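Local coordinates for protein oxygen-independent coproporphyrinogen III oxidase (PDB 1OLT) that catalyses the anaerobic oxidative decarboxylation of two propionate groups of coproporphyrinogen III to vinyl groups in haem biosynthesis, using a [4Fe-4S] cluster and S-adenosylmethionine, at residues 126-129 with 130-134. Sequence-based numbering, arbitrary orientation. Where two conformers were deposited one is given.
Sequences LMKL and LRENF
Asn133 turns its side-chain amide back along helix 120-133, where ND2 donates to Leu129 O at 2.8 Å. The bond reaches a lone pair in the carbonyl plane, and the acceptor lies almost in the plane of the Asn133 amide. With CG beside the backbone N (chi1 -76°) and the amide turned by chi2 of -74°, ND2 faces a carbonyl whose own helical bond, from Asn133 N, is weak. An alanine here would probably leave Leu129 O with little more than that weak backbone bond. Before it the i to i+4 backbone bonds are in order, Arg131 N giving to Met127 O at 2.9 Å. Lys128 and Glu132 run side by side, the lysine's CE 3.6 Å from OE2 of Glu132; NZ remains 4.4 Å from that oxygen, a loose charge attraction rather than a salt bridge. Met127, bent at chi2 and chi3, brings CE to 3.9 Å from Arg131 NE, meeting the guanidinium obliquely. The guanidinium itself is held by a hydrogen bond from NH2 to Glu162 O and a cation-pi contact with Phe136. On the buried side Leu126 CG meets Leu130 CD1 at 4.1 Å. This helix of the radical SAM core packs Leu126, Met127 and Leu130 against Trp110 of strand 105-112; Leu126 also touches Leu89, and Leu130 touches Ile93, of helix 80-96, while Phe134 reaches Leu53 and Leu55 of strand 53-62.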
# COMPACT_ATOMS: atom_id res chain seq x y z
N LEU A 126 -15.15 -16.86 -1.54
CA LEU A 126 -15.02 -15.48 -1.85
C LEU A 126 -14.66 -15.24 -3.28
O LEU A 126 -15.23 -14.33 -3.90
CB LEU A 126 -14.06 -14.79 -0.90
CG LEU A 126 -13.84 -13.30 -1.08
CD1 LEU A 126 -15.13 -12.49 -1.10
CD2 LEU A 126 -12.95 -12.82 -0.02
N MET A 127 -13.69 -16.00 -3.81
CA MET A 127 -13.31 -15.83 -5.20
C MET A 127 -14.49 -16.05 -6.15
O MET A 127 -14.66 -15.37 -7.13
CB MET A 127 -12.17 -16.75 -5.58
CG MET A 127 -10.86 -16.31 -5.12
SD MET A 127 -10.45 -14.62 -5.72
CE MET A 127 -10.96 -14.69 -7.33
N LYS A 128 -15.29 -17.07 -5.83
CA LYS A 128 -16.46 -17.43 -6.61
C LYS A 128 -17.49 -16.30 -6.59
O LYS A 128 -18.06 -15.96 -7.63
CB LYS A 128 -17.06 -18.77 -6.11
CG LYS A 128 -18.36 -19.22 -6.82
CD LYS A 128 -18.94 -20.52 -6.20
CE LYS A 128 -20.21 -20.98 -6.94
NZ LYS A 128 -20.20 -22.48 -7.14
N LEU A 129 -17.71 -15.70 -5.43
CA LEU A 129 -18.62 -14.53 -5.34
C LEU A 129 -18.14 -13.37 -6.24
O LEU A 129 -18.93 -12.71 -6.91
CB LEU A 129 -18.67 -13.99 -3.92
CG LEU A 129 -19.51 -14.80 -2.95
CD1 LEU A 129 -19.22 -14.31 -1.56
CD2 LEU A 129 -20.97 -14.66 -3.32
N LEU A 130 -16.85 -13.15 -6.25
CA LEU A 130 -16.23 -12.03 -6.99
C LEU A 130 -16.35 -12.33 -8.50
O LEU A 130 -16.77 -11.45 -9.24
CB LEU A 130 -14.76 -11.82 -6.55
CG LEU A 130 -14.63 -11.22 -5.17
CD1 LEU A 130 -13.20 -11.34 -4.64
CD2 LEU A 130 -15.15 -9.76 -5.13
N ARG A 131 -15.96 -13.54 -8.93
CA ARG A 131 -15.95 -13.94 -10.34
C ARG A 131 -17.34 -13.99 -10.94
O ARG A 131 -17.50 -13.73 -12.09
CB ARG A 131 -15.36 -15.37 -10.60
CG ARG A 131 -13.84 -15.39 -10.41
CD ARG A 131 -13.12 -16.64 -10.97
NE ARG A 131 -11.68 -16.56 -10.64
CZ ARG A 131 -10.71 -15.93 -11.34
NH1 ARG A 131 -10.94 -15.24 -12.48
NH2 ARG A 131 -9.47 -16.00 -10.88
N GLU A 132 -18.32 -14.36 -10.14
CA GLU A 132 -19.67 -14.44 -10.65
C GLU A 132 -20.36 -13.12 -10.64
O GLU A 132 -21.37 -13.00 -11.28
CB GLU A 132 -20.51 -15.47 -9.85
CG GLU A 132 -20.01 -16.87 -10.19
CD GLU A 132 -20.84 -17.97 -9.53
OE1 GLU A 132 -21.58 -17.67 -8.55
OE2 GLU A 132 -20.68 -19.12 -9.99
N ASN A 133 -19.86 -12.13 -9.91
CA ASN A 133 -20.54 -10.84 -9.84
C ASN A 133 -19.85 -9.67 -10.55
O ASN A 133 -20.46 -8.63 -10.74
CB ASN A 133 -20.82 -10.48 -8.39
CG ASN A 133 -21.98 -11.28 -7.85
OD1 ASN A 133 -23.07 -10.99 -8.21
ND2 ASN A 133 -21.71 -12.34 -7.05
N PHE A 134 -18.59 -9.87 -10.92
CA PHE A 134 -17.82 -8.91 -11.71
C PHE A 134 -17.20 -9.67 -12.88
O PHE A 134 -16.90 -10.87 -12.77
CB PHE A 134 -16.67 -8.27 -10.88
CG PHE A 134 -17.14 -7.49 -9.67
CD1 PHE A 134 -17.49 -6.17 -9.77
CD2 PHE A 134 -17.17 -8.09 -8.40
CE1 PHE A 134 -17.86 -5.45 -8.66
CE2 PHE A 134 -17.55 -7.39 -7.30
CZ PHE A 134 -17.89 -6.07 -7.42